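Local atomic coordinates of geranylgeranyl pyrophosphate synthetase (Pyrococcus horikoshii, PDB entry 1WY0), a protein that probably catalyses the condensation of isopentenyl diphosphate with allylic diphosphates that builds the twenty-carbon prenyl chain of geranylgeranyl diphosphate. Residues Lys16-Lys21 and Arg67-Ala72; Lys21-Ile26 and Ala37-Pro42; Phe52-Ser57 and Glu183-Val188; Ala72-Leu77 and Ser119-Ala124. All blocks are in the same frame, centred on the assembly; numbering follows the deposited sequence.

Contact 1 of 4, residues Lys16-Lys21 and Arg67-Ala72; sequences KLIDEK and RAIYPA
Helix 3-25 comes closest to the start of helix 69-90 at I18 and I69, whose CA atoms lie 6.5 Å apart, and K21 and Y70 form the next close point at 7.2 Å between CA atoms. A68 occupies the N-cap position of helix 69-90, so I69 and Y70 stand on its first turn. I69 has the largest share of the contact. Its CD1 meets I18 CD1 at 3.9 Å, the two side chains crossing at an oblique angle. I18 CD1 also rests on A72 CB at 4.0 Å, one turn further along. L17 CB comes more loosely to I69 CD1. K21 gives its methylenes rather than its charge. K21 CG touches I69 CG2 at 3.6 Å and also lies over one face of the Y70 ring. The chain then bends at chi2 (-50°), and K21 CD reaches the phenol, 3.5 Å from Y70 OH. K21 runs across both partners at about a right angle. Its NZ makes a long, weak ion pair with E24. L55 of helix 49-57 packs on both I18 and I69, making this a meeting of three helices. Were K21 cut back to alanine, I69 CG2 and the face of the Y70 ring would probably lose their cover, and E24 a positive neighbour. No hydrogen bond joins the segments. The union therefore rests on apolar surface, the lysine lending its methylenes while its amine stays by Y70 OH and E24.

Contact 2 of 4, residues Lys21-Ile26 and Ala37-Pro42; sequences KIFELI and AARHYP
R39 hydrogen-bonds through NH1 to the backbone O of I26, at 3.2 Å with an N-H...O angle of 171°. The donor lies in the carbonyl plane on a lone pair, and the oxygen lies in the guanidinium plane. The bond is nearly straight. F23 adds its ring from another side: CE1 stands over one guanidinium face, and F23 CD1 is 3.4 Å from R39 NH1. The two planes are 61° apart, so this is no flat stack. I26 CD1 lies against R39 CG at 3.9 Å and P42 CG at 4.1 Å. F23 CZ meets P42 CB at 4.0 Å. Further out, I22 CG2 sits over the centre of the F23 ring on one face. R39 bends at chi3 (62°), which turns the guanidinium back toward I26. E36 holds R39 NE in a salt bridge, so two groups fix the rotation of the guanidinium. P42 O accepts a hydrogen bond from R48. A methionine in place of R39 would probably leave the I26 carbonyl without this donor and E36 without its salt-bridge mate. The contact joins the C-terminal end of helix 3-25 to helix 32-40 and the residues that follow it. I26 has just left the helix, and its carbonyl takes a charged donor here; the arginine ties it to a glutamate, and the apolar groups pack beside that polar link.

Contact 3 of 4, residues Phe52-Ser57 and Glu183-Val188; sequences FVVLTS and EASAKV
V53 points CG1 into the backbone of helix 167-193, reaching A186 N at 3.6 Å and A186 CB at 3.9 Å. With chi1 at 171° this methyl lies anti to V53's own N, which turns it onto A186. V54 faces S185 instead. Its CG2 comes 3.6 Å from S185 O, and its CA makes a CA-H...O contact with the same oxygen at 3.5 Å, 149° at the hydrogen. S57 lays its hydroxyl along A186, with OG 3.4 Å from A186 CA. That hydroxyl donates to V53 O at 2.7 Å. S57 N donates to the same oxygen from the opposite face of its plane. The two helices run nearly parallel, 24° apart, with segment axes 7.3 Å from each other. The small side chains of S185 and A186 are consistent with this close approach in the all-alpha fold of the polyprenyl synthetase family. S185 does not spend its hydroxyl across the contact, since OG bonds to L181 O one turn back in its own helix. V54 CG1 also reaches V188 CG1, more loosely, at 4.4 Å. W206 packs on V53 and L203 on S57, both from helix 197-224, and I75 of helix 69-90 touches V54 and S185.

Contact 4 of 4, residues Ala72-Leu77 and Ser119-Ala124; sequences AVAIEL and SKAFEA
A74 and A121 mark a tight, almost antiparallel helix pair inside the helical bundle, made by helix 69-90 and helix 107-126. The segment axes stand 7.7 Å apart and their directions differ by 174°. The CA atoms of A74 and A121 are 3.9 Å apart, a distance at which the two backbones touch directly; the alanine methyls lie beside this point, not between the two CA atoms. The two alanines pack reciprocally: A74 CB lies 3.2 Å from A121 O, and A121 CB lies 3.3 Å from A74 O. L77 brings in the larger side chain. Its CB rests on A121 CB at 3.8 Å, while its CD1 lies over the K120 backbone, 3.6 Å from K120 C. A124 CB packs beside A74 N, and V73 CG1 lies 4.1 Å from A124 CB. V73 CG1 lies anti to its N (chi1 168°), which turns this methyl onto A124. K120 leads its chain away from the pair. Its NZ hydrogen-bonds to L25 O at the end of helix 3-25 and pairs weakly with E123. The outer side of helix 107-126 faces the second subunit, where F122 stacks on F122 of that subunit and S119 hydrogen-bonds to its N147 and S146. The C-terminal end of helix 69-90 carries the aspartate-rich DDIMD sequence, which in relatives binds the substrate diphosphate through magnesium; it is probably the same here. No hydrogen bond crosses this pair. Methyls set against carbonyl oxygens are consistent with the close spacing, and polar groups are left to face the neighbouring helix and subunit.

In the fold
All four contacts are buried; none is superficial. Contact 3 is innermost, its centre about 13 Å from that of the chain, against about 19 Å for the centres of contacts 1 and 2. Contacts 1 and 2 share K21 on helix 3-25. Contacts 1 and 4 share A72 on helix 69-90. Contact 3 reaches contact 4 through I75, and contact 1 through L55. Contact 2 reaches contact 4 where K120 meets the L25 carbonyl. The chemistry differs with place. The helix pairs of contacts 3 and 4 use small residues at short spacing. Contact 1 adds an isoleucine pair and a lysine. Contact 2, where helix 3-25 gives way to loop, has the one hydrogen bond between paired segments.

Contact 1 of 4, residues Lys16-Lys21 and Arg67-Ala72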
loop_
_atom_site.group_PDB
_atom_site.type_symbol
_atom_site.label_atom_id
_atom_site.label_comp_id
_atom_site.label_asym_id
_atom_site.label_seq_id
_atom_site.Cartn_x
_atom_site.Cartn_y
_atom_site.Cartn_z
ATOM N N LYS A 16 14.913 20.851 3.153
ATOM C CA LYS A 16 14.177 21.824 2.354
ATOM C C LYS A 16 13.874 21.331 0.945
ATOM O O LYS A 16 12.735 21.395 0.491
ATOM C CB LYS A 16 14.957 23.140 2.250
ATOM C CG LYS A 16 14.844 24.051 3.462
ATOM C CD LYS A 16 15.586 25.363 3.214
ATOM C CE LYS A 16 15.185 26.449 4.207
ATOM N NZ LYS A 16 16.257 27.488 4.360
ATOM N N LEU A 17 14.906 20.859 0.252
ATOM C CA LEU A 17 14.766 20.368 -1.114
ATOM C C LEU A 17 13.811 19.189 -1.134
ATOM O O LEU A 17 12.925 19.096 -1.978
ATOM C CB LEU A 17 16.121 19.905 -1.655
ATOM C CG LEU A 17 17.364 20.754 -1.370
ATOM C CD1 LEU A 17 18.610 19.883 -1.502
ATOM C CD2 LEU A 17 17.419 21.939 -2.331
ATOM N N ILE A 18 14.018 18.282 -0.192
ATOM C CA ILE A 18 13.199 17.094 -0.085
ATOM C C ILE A 18 11.754 17.460 0.186
ATOM O O ILE A 18 10.849 16.915 -0.434
ATOM C CB ILE A 18 13.740 16.183 1.025
ATOM C CG1 ILE A 18 15.180 15.795 0.681
ATOM C CG2 ILE A 18 12.846 14.958 1.193
ATOM C CD1 ILE A 18 15.324 14.972 -0.574
ATOM N N ASP A 19 11.535 18.405 1.091
ATOM C CA ASP A 19 10.175 18.797 1.422
ATOM C C ASP A 19 9.389 19.436 0.289
ATOM O O ASP A 19 8.188 19.218 0.181
ATOM C CB ASP A 19 10.158 19.705 2.657
ATOM C CG ASP A 19 10.246 18.912 3.945
ATOM O OD1 ASP A 19 9.717 17.782 3.964
ATOM O OD2 ASP A 19 10.822 19.407 4.935
ATOM N N GLU A 20 10.047 20.220 -0.554
ATOM C CA GLU A 20 9.339 20.838 -1.667
ATOM C C GLU A 20 8.797 19.720 -2.562
ATOM O O GLU A 20 7.635 19.735 -2.958
ATOM C CB GLU A 20 10.280 21.740 -2.472
ATOM C CG GLU A 20 10.694 23.030 -1.757
ATOM C CD GLU A 20 11.610 23.900 -2.606
ATOM O OE1 GLU A 20 11.267 25.087 -2.823
ATOM O OE2 GLU A 20 12.664 23.398 -3.065
ATOM N N LYS A 21 9.640 18.737 -2.863
ATOM C CA LYS A 21 9.233 17.623 -3.712
ATOM C C LYS A 21 8.112 16.794 -3.099
ATOM O O LYS A 21 7.182 16.382 -3.794
ATOM C CB LYS A 21 10.433 16.724 -4.027
ATOM C CG LYS A 21 11.473 17.393 -4.909
ATOM C CD LYS A 21 10.834 18.018 -6.137
ATOM C CE LYS A 21 11.831 18.864 -6.928
ATOM N NZ LYS A 21 11.166 19.544 -8.079
ATOM N N ARG A 67 20.533 14.509 -8.133
ATOM C CA ARG A 67 19.814 13.564 -8.974
ATOM C C ARG A 67 19.155 12.451 -8.155
ATOM O O ARG A 67 18.379 11.647 -8.660
ATOM C CB ARG A 67 20.777 13.018 -10.029
ATOM C CG ARG A 67 21.160 14.112 -11.028
ATOM C CD ARG A 67 22.156 13.633 -12.093
ATOM N NE ARG A 67 21.518 12.693 -13.022
ATOM C CZ ARG A 67 20.852 13.203 -14.074
ATOM N NH1 ARG A 67 20.793 14.511 -14.263
ATOM N NH2 ARG A 67 20.253 12.374 -14.932
ATOM N N ALA A 68 19.499 12.416 -6.851
ATOM C CA ALA A 68 18.896 11.425 -5.967
ATOM C C ALA A 68 17.769 12.018 -5.114
ATOM O O ALA A 68 17.439 11.525 -4.039
ATOM C CB ALA A 68 19.994 10.872 -5.054
ATOM N N ILE A 69 17.162 13.107 -5.617
ATOM C CA ILE A 69 16.129 13.783 -4.824
ATOM C C ILE A 69 14.796 13.021 -4.832
ATOM O O ILE A 69 14.198 12.707 -3.809
ATOM C CB ILE A 69 15.923 15.192 -5.389
ATOM C CG1 ILE A 69 17.152 16.066 -5.121
ATOM C CG2 ILE A 69 14.731 15.859 -4.678
ATOM C CD1 ILE A 69 17.439 16.216 -3.622
ATOM N N TYR A 70 14.253 12.690 -6.001
ATOM C CA TYR A 70 12.988 11.962 -6.033
ATOM C C TYR A 70 13.096 10.561 -5.435
ATOM O O TYR A 70 12.152 10.072 -4.816
ATOM C CB TYR A 70 12.426 11.898 -7.451
ATOM C CG TYR A 70 11.616 13.115 -7.816
ATOM C CD1 TYR A 70 12.185 14.178 -8.513
ATOM C CD2 TYR A 70 10.270 13.206 -7.463
ATOM C CE1 TYR A 70 11.434 15.295 -8.854
ATOM C CE2 TYR A 70 9.511 14.318 -7.797
ATOM C CZ TYR A 70 10.099 15.361 -8.497
ATOM O OH TYR A 70 9.340 16.460 -8.842
ATOM N N PRO A 71 14.235 9.882 -5.635
ATOM C CA PRO A 71 14.371 8.542 -5.058
ATOM C C PRO A 71 14.439 8.631 -3.535
ATOM O O PRO A 71 14.034 7.708 -2.830
ATOM C CB PRO A 71 15.675 8.041 -5.670
ATOM C CG PRO A 71 15.632 8.647 -7.023
ATOM C CD PRO A 71 15.198 10.065 -6.735
ATOM N N ALA A 72 14.971 9.745 -3.035
ATOM C CA ALA A 72 15.071 9.965 -1.596
ATOM C C ALA A 72 13.663 10.280 -1.101
ATOM O O ALA A 72 13.271 9.876 -0.010
ATOM C CB ALA A 72 15.996 11.129 -1.298
#

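Contact 2 of 4, residues Lys21-Ile26 and Ala37-Pro42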
loop_
_atom_site.group_PDB
_atom_site.type_symbol
_atom_site.label_atom_id
_atom_site.label_comp_id
_atom_site.label_asym_id
_atom_site.label_seq_id
_atom_site.Cartn_x
_atom_site.Cartn_y
_atom_site.Cartn_z
ATOM N N LYS A 21 9.640 18.737 -2.863
ATOM C CA LYS A 21 9.233 17.623 -3.712
ATOM C C LYS A 21 8.112 16.794 -3.099
ATOM O O LYS A 21 7.182 16.382 -3.794
ATOM C CB LYS A 21 10.433 16.724 -4.027
ATOM C CG LYS A 21 11.473 17.393 -4.909
ATOM C CD LYS A 21 10.834 18.018 -6.137
ATOM C CE LYS A 21 11.831 18.864 -6.928
ATOM N NZ LYS A 21 11.166 19.544 -8.079
ATOM N N ILE A 22 8.200 16.557 -1.795
ATOM C CA ILE A 22 7.180 15.788 -1.108
ATOM C C ILE A 22 5.815 16.436 -1.251
ATOM O O ILE A 22 4.850 15.794 -1.661
ATOM C CB ILE A 22 7.493 15.646 0.403
ATOM C CG1 ILE A 22 8.575 14.583 0.610
ATOM C CG2 ILE A 22 6.222 15.290 1.174
ATOM C CD1 ILE A 22 8.990 14.404 2.042
ATOM N N PHE A 23 5.736 17.719 -0.928
ATOM C CA PHE A 23 4.463 18.410 -0.993
ATOM C C PHE A 23 3.961 18.792 -2.375
ATOM O O PHE A 23 2.867 19.331 -2.509
ATOM C CB PHE A 23 4.496 19.614 -0.056
ATOM C CG PHE A 23 4.518 19.220 1.395
ATOM C CD1 PHE A 23 3.457 18.505 1.944
ATOM C CD2 PHE A 23 5.618 19.500 2.194
ATOM C CE1 PHE A 23 3.492 18.071 3.259
ATOM C CE2 PHE A 23 5.665 19.070 3.515
ATOM C CZ PHE A 23 4.598 18.353 4.048
ATOM N N GLU A 24 4.745 18.517 -3.410
ATOM C CA GLU A 24 4.261 18.808 -4.746
ATOM C C GLU A 24 3.624 17.509 -5.225
ATOM O O GLU A 24 2.793 17.505 -6.134
ATOM C CB GLU A 24 5.391 19.257 -5.679
ATOM C CG GLU A 24 6.213 18.164 -6.322
ATOM C CD GLU A 24 7.163 18.732 -7.364
ATOM O OE1 GLU A 24 7.763 19.796 -7.092
ATOM O OE2 GLU A 24 7.311 18.117 -8.447
ATOM N N LEU A 25 4.018 16.407 -4.586
ATOM C CA LEU A 25 3.468 15.089 -4.883
ATOM C C LEU A 25 2.160 14.931 -4.103
ATOM O O LEU A 25 1.191 14.378 -4.614
ATOM C CB LEU A 25 4.448 13.982 -4.483
ATOM C CG LEU A 25 5.578 13.617 -5.452
ATOM C CD1 LEU A 25 6.485 12.605 -4.797
ATOM C CD2 LEU A 25 5.005 13.041 -6.744
ATOM N N ILE A 26 2.140 15.409 -2.862
ATOM C CA ILE A 26 0.934 15.336 -2.047
ATOM C C ILE A 26 0.500 16.742 -1.645
ATOM O O ILE A 26 0.697 17.184 -0.511
ATOM C CB ILE A 26 1.116 14.444 -0.773
ATOM C CG1 ILE A 26 2.288 14.928 0.081
ATOM C CG2 ILE A 26 1.374 13.000 -1.179
ATOM C CD1 ILE A 26 2.447 14.139 1.368
ATOM N N ALA A 37 -5.014 14.015 5.261
ATOM C CA ALA A 37 -4.707 12.850 6.076
ATOM C C ALA A 37 -3.331 12.285 5.720
ATOM O O ALA A 37 -2.508 11.992 6.577
ATOM C CB ALA A 37 -5.782 11.793 5.820
ATOM N N ALA A 38 -3.074 12.227 4.415
ATOM C CA ALA A 38 -1.768 11.820 3.889
ATOM C C ALA A 38 -0.651 12.811 4.246
ATOM O O ALA A 38 0.486 12.415 4.516
ATOM C CB ALA A 38 -1.844 11.665 2.375
ATOM N N ARG A 39 -0.977 14.099 4.233
ATOM C CA ARG A 39 -0.016 15.149 4.559
ATOM C C ARG A 39 0.267 15.282 6.051
ATOM O O ARG A 39 1.301 15.815 6.439
ATOM C CB ARG A 39 -0.520 16.504 4.041
ATOM C CG ARG A 39 -0.230 16.770 2.572
ATOM C CD ARG A 39 -1.186 17.829 2.004
ATOM N NE ARG A 39 -1.048 19.123 2.664
ATOM C CZ ARG A 39 -0.256 20.103 2.241
ATOM N NH1 ARG A 39 0.474 19.947 1.148
ATOM N NH2 ARG A 39 -0.181 21.237 2.927
ATOM N N HIS A 40 -0.643 14.796 6.888
ATOM C CA HIS A 40 -0.489 14.930 8.331
ATOM C C HIS A 40 0.885 14.570 8.918
ATOM O O HIS A 40 1.504 15.392 9.603
ATOM C CB HIS A 40 -1.586 14.139 9.053
ATOM C CG HIS A 40 -1.644 14.408 10.526
ATOM N ND1 HIS A 40 -1.959 15.645 11.044
ATOM C CD2 HIS A 40 -1.393 13.611 11.591
ATOM C CE1 HIS A 40 -1.896 15.601 12.362
ATOM N NE2 HIS A 40 -1.555 14.377 12.720
ATOM N N TYR A 41 1.383 13.360 8.677
ATOM C CA TYR A 41 2.688 13.031 9.252
ATOM C C TYR A 41 3.839 13.789 8.595
ATOM O O TYR A 41 4.732 14.271 9.283
ATOM C CB TYR A 41 2.943 11.522 9.220
ATOM C CG TYR A 41 2.158 10.754 10.272
ATOM C CD1 TYR A 41 1.467 11.422 11.285
ATOM C CD2 TYR A 41 2.116 9.364 10.254
ATOM C CE1 TYR A 41 0.753 10.723 12.249
ATOM C CE2 TYR A 41 1.409 8.654 11.210
ATOM C CZ TYR A 41 0.728 9.332 12.206
ATOM O OH TYR A 41 0.023 8.614 13.152
ATOM N N PRO A 42 3.837 13.900 7.254
ATOM C CA PRO A 42 4.906 14.625 6.563
ATOM C C PRO A 42 5.018 16.077 7.055
ATOM O O PRO A 42 6.110 16.641 7.101
ATOM C CB PRO A 42 4.480 14.537 5.103
ATOM C CG PRO A 42 3.879 13.169 5.042
ATOM C CD PRO A 42 3.023 13.142 6.290
#

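Contact 3 of 4, residues Phe52-Ser57 and Glu183-Val188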
loop_
_atom_site.group_PDB
_atom_site.type_symbol
_atom_site.label_atom_id
_atom_site.label_comp_id
_atom_site.label_asym_id
_atom_site.label_seq_id
_atom_site.Cartn_x
_atom_site.Cartn_y
_atom_site.Cartn_z
ATOM N N PHE A 52 18.139 12.078 3.898
ATOM C CA PHE A 52 19.468 12.643 4.103
ATOM C C PHE A 52 20.527 11.587 3.819
ATOM O O PHE A 52 21.564 11.876 3.231
ATOM C CB PHE A 52 19.635 13.143 5.544
ATOM C CG PHE A 52 20.964 13.812 5.805
ATOM C CD1 PHE A 52 21.251 15.060 5.265
ATOM C CD2 PHE A 52 21.932 13.184 6.581
ATOM C CE1 PHE A 52 22.480 15.673 5.496
ATOM C CE2 PHE A 52 23.167 13.789 6.818
ATOM C CZ PHE A 52 23.439 15.038 6.273
ATOM N N VAL A 53 20.265 10.357 4.236
ATOM C CA VAL A 53 21.213 9.283 4.010
ATOM C C VAL A 53 21.325 9.018 2.520
ATOM O O VAL A 53 22.395 8.669 2.018
ATOM C CB VAL A 53 20.778 8.013 4.755
ATOM C CG1 VAL A 53 21.648 6.825 4.356
ATOM C CG2 VAL A 53 20.882 8.260 6.244
ATOM N N VAL A 54 20.222 9.203 1.808
ATOM C CA VAL A 54 20.220 8.989 0.372
ATOM C C VAL A 54 21.164 9.985 -0.308
ATOM O O VAL A 54 22.176 9.596 -0.890
ATOM C CB VAL A 54 18.801 9.163 -0.225
ATOM C CG1 VAL A 54 18.850 8.971 -1.727
ATOM C CG2 VAL A 54 17.835 8.155 0.405
ATOM N N LEU A 55 20.817 11.267 -0.231
ATOM C CA LEU A 55 21.612 12.328 -0.843
ATOM C C LEU A 55 23.052 12.343 -0.339
ATOM O O LEU A 55 23.974 12.581 -1.110
ATOM C CB LEU A 55 20.962 13.694 -0.592
ATOM C CG LEU A 55 19.500 13.805 -1.036
ATOM C CD1 LEU A 55 18.974 15.203 -0.757
ATOM C CD2 LEU A 55 19.388 13.474 -2.511
ATOM N N THR A 56 23.245 12.091 0.949
ATOM C CA THR A 56 24.589 12.081 1.511
ATOM C C THR A 56 25.376 10.879 1.007
ATOM O O THR A 56 26.593 10.961 0.835
ATOM C CB THR A 56 24.570 12.046 3.056
ATOM O OG1 THR A 56 23.843 13.176 3.551
ATOM C CG2 THR A 56 25.986 12.103 3.606
ATOM N N SER A 57 24.688 9.768 0.769
ATOM C CA SER A 57 25.347 8.563 0.280
ATOM C C SER A 57 25.783 8.713 -1.165
ATOM O O SER A 57 26.802 8.153 -1.574
ATOM C CB SER A 57 24.428 7.350 0.412
ATOM O OG SER A 57 24.417 6.869 1.744
ATOM N N GLU A 183 18.920 0.569 5.117
ATOM C CA GLU A 183 19.922 0.028 4.206
ATOM C C GLU A 183 19.634 0.513 2.786
ATOM O O GLU A 183 20.542 0.920 2.058
ATOM C CB GLU A 183 19.892 -1.497 4.234
ATOM C CG GLU A 183 20.633 -2.140 3.077
ATOM C CD GLU A 183 20.575 -3.643 3.122
ATOM O OE1 GLU A 183 19.979 -4.228 2.208
ATOM O OE2 GLU A 183 21.107 -4.247 4.073
ATOM N N ALA A 184 18.362 0.466 2.402
ATOM C CA ALA A 184 17.942 0.895 1.077
ATOM C C ALA A 184 18.277 2.358 0.832
ATOM O O ALA A 184 18.602 2.741 -0.283
ATOM C CB ALA A 184 16.454 0.674 0.908
ATOM N N SER A 185 18.181 3.175 1.876
ATOM C CA SER A 185 18.484 4.593 1.776
ATOM C C SER A 185 19.938 4.790 1.335
ATOM O O SER A 185 20.218 5.503 0.370
ATOM C CB SER A 185 18.268 5.276 3.132
ATOM O OG SER A 185 16.932 5.137 3.579
ATOM N N ALA A 186 20.857 4.158 2.052
ATOM C CA ALA A 186 22.272 4.262 1.703
ATOM C C ALA A 186 22.576 3.590 0.363
ATOM O O ALA A 186 23.266 4.123 -0.497
ATOM C CB ALA A 186 23.089 3.595 2.810
ATOM N N LYS A 187 22.063 2.355 0.217
ATOM C CA LYS A 187 22.344 1.596 -0.995
ATOM C C LYS A 187 21.867 2.321 -2.257
ATOM O O LYS A 187 22.483 2.268 -3.312
ATOM C CB LYS A 187 21.653 0.238 -0.872
ATOM C CG LYS A 187 21.738 -0.572 -2.164
ATOM C CD LYS A 187 21.207 -1.996 -1.990
ATOM C CE LYS A 187 22.107 -3.043 -2.650
ATOM N NZ LYS A 187 22.463 -4.069 -1.674
ATOM N N VAL A 188 20.698 2.981 -2.136
ATOM C CA VAL A 188 20.171 3.707 -3.286
ATOM C C VAL A 188 20.958 4.991 -3.549
ATOM O O VAL A 188 21.033 5.486 -4.668
ATOM C CB VAL A 188 18.702 4.044 -3.019
ATOM C CG1 VAL A 188 18.282 5.231 -3.886
ATOM C CG2 VAL A 188 17.827 2.851 -3.349
#

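Contact 4 of 4, residues Ala72-Leu77 and Ser119-Ala124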
loop_
_atom_site.group_PDB
_atom_site.type_symbol
_atom_site.label_atom_id
_atom_site.label_comp_id
_atom_site.label_asym_id
_atom_site.label_seq_id
_atom_site.Cartn_x
_atom_site.Cartn_y
_atom_site.Cartn_z
ATOM N N ALA A 72 14.971 9.745 -3.035
ATOM C CA ALA A 72 15.071 9.965 -1.596
ATOM C C ALA A 72 13.663 10.280 -1.101
ATOM O O ALA A 72 13.271 9.876 -0.010
ATOM C CB ALA A 72 15.996 11.129 -1.298
ATOM N N VAL A 73 12.910 11.009 -1.914
ATOM C CA VAL A 73 11.544 11.356 -1.562
ATOM C C VAL A 73 10.714 10.080 -1.459
ATOM O O VAL A 73 9.894 9.935 -0.560
ATOM C CB VAL A 73 10.926 12.304 -2.614
ATOM C CG1 VAL A 73 9.417 12.428 -2.403
ATOM C CG2 VAL A 73 11.576 13.679 -2.507
ATOM N N ALA A 74 10.948 9.155 -2.384
ATOM C CA ALA A 74 10.239 7.883 -2.420
ATOM C C ALA A 74 10.380 7.196 -1.074
ATOM O O ALA A 74 9.405 6.755 -0.456
ATOM C CB ALA A 74 10.823 7.001 -3.521
ATOM N N ILE A 75 11.617 7.112 -0.620
ATOM C CA ILE A 75 11.907 6.482 0.647
ATOM C C ILE A 75 11.233 7.175 1.832
ATOM O O ILE A 75 10.762 6.504 2.749
ATOM C CB ILE A 75 13.429 6.388 0.856
ATOM C CG1 ILE A 75 13.994 5.358 -0.131
ATOM C CG2 ILE A 75 13.753 6.007 2.304
ATOM C CD1 ILE A 75 15.420 4.904 0.169
ATOM N N GLU A 76 11.165 8.504 1.823
ATOM C CA GLU A 76 10.520 9.195 2.942
ATOM C C GLU A 76 9.017 8.978 2.884
ATOM O O GLU A 76 8.349 8.958 3.912
ATOM C CB GLU A 76 10.822 10.695 2.931
ATOM C CG GLU A 76 10.224 11.475 4.117
ATOM C CD GLU A 76 10.754 11.038 5.486
ATOM O OE1 GLU A 76 11.587 10.117 5.560
ATOM O OE2 GLU A 76 10.326 11.624 6.512
ATOM N N LEU A 77 8.481 8.837 1.682
ATOM C CA LEU A 77 7.052 8.597 1.517
ATOM C C LEU A 77 6.741 7.184 2.017
ATOM O O LEU A 77 5.728 6.951 2.671
ATOM C CB LEU A 77 6.648 8.747 0.044
ATOM C CG LEU A 77 6.653 10.204 -0.425
ATOM C CD1 LEU A 77 6.273 10.305 -1.908
ATOM C CD2 LEU A 77 5.676 10.999 0.445
ATOM N N SER A 119 1.724 4.621 -2.865
ATOM C CA SER A 119 1.585 4.828 -4.295
ATOM C C SER A 119 2.438 6.033 -4.737
ATOM O O SER A 119 3.068 6.008 -5.794
ATOM C CB SER A 119 0.112 5.091 -4.621
ATOM O OG SER A 119 -0.076 5.342 -6.003
ATOM N N LYS A 120 2.457 7.089 -3.928
ATOM C CA LYS A 120 3.223 8.224 -4.438
ATOM C C LYS A 120 4.736 8.020 -4.279
ATOM O O LYS A 120 5.545 8.566 -5.018
ATOM C CB LYS A 120 2.784 9.476 -3.677
ATOM C CG LYS A 120 1.329 9.851 -3.969
ATOM C CD LYS A 120 1.217 11.049 -4.914
ATOM C CE LYS A 120 -0.233 11.355 -5.303
ATOM N NZ LYS A 120 -0.256 12.316 -6.403
ATOM N N ALA A 121 5.187 7.127 -3.405
ATOM C CA ALA A 121 6.598 6.789 -3.347
ATOM C C ALA A 121 7.058 6.287 -4.718
ATOM O O ALA A 121 8.150 6.620 -5.177
ATOM C CB ALA A 121 6.835 5.723 -2.286
ATOM N N PHE A 122 6.230 5.468 -5.360
ATOM C CA PHE A 122 6.600 4.955 -6.669
ATOM C C PHE A 122 6.362 6.003 -7.753
ATOM O O PHE A 122 6.994 6.004 -8.801
ATOM C CB PHE A 122 5.755 3.712 -6.951
ATOM C CG PHE A 122 6.276 2.553 -6.155
ATOM C CD1 PHE A 122 7.390 1.855 -6.607
ATOM C CD2 PHE A 122 5.643 2.179 -4.981
ATOM C CE1 PHE A 122 7.872 0.780 -5.874
ATOM C CE2 PHE A 122 6.135 1.100 -4.251
ATOM C CZ PHE A 122 7.250 0.398 -4.694
ATOM N N GLU A 123 5.465 6.958 -7.522
ATOM C CA GLU A 123 5.367 7.976 -8.528
ATOM C C GLU A 123 6.589 8.849 -8.443
ATOM O O GLU A 123 7.088 9.352 -9.441
ATOM C CB GLU A 123 4.131 8.816 -8.263
ATOM C CG GLU A 123 3.814 9.716 -9.450
ATOM C CD GLU A 123 2.948 10.868 -9.003
ATOM O OE1 GLU A 123 2.045 10.651 -8.212
ATOM O OE2 GLU A 123 3.162 11.979 -9.480
ATOM N N ALA A 124 7.160 8.962 -7.245
ATOM C CA ALA A 124 8.416 9.684 -7.042
ATOM C C ALA A 124 9.561 8.928 -7.711
ATOM O O ALA A 124 10.446 9.531 -8.305
ATOM C CB ALA A 124 8.702 9.840 -5.551
#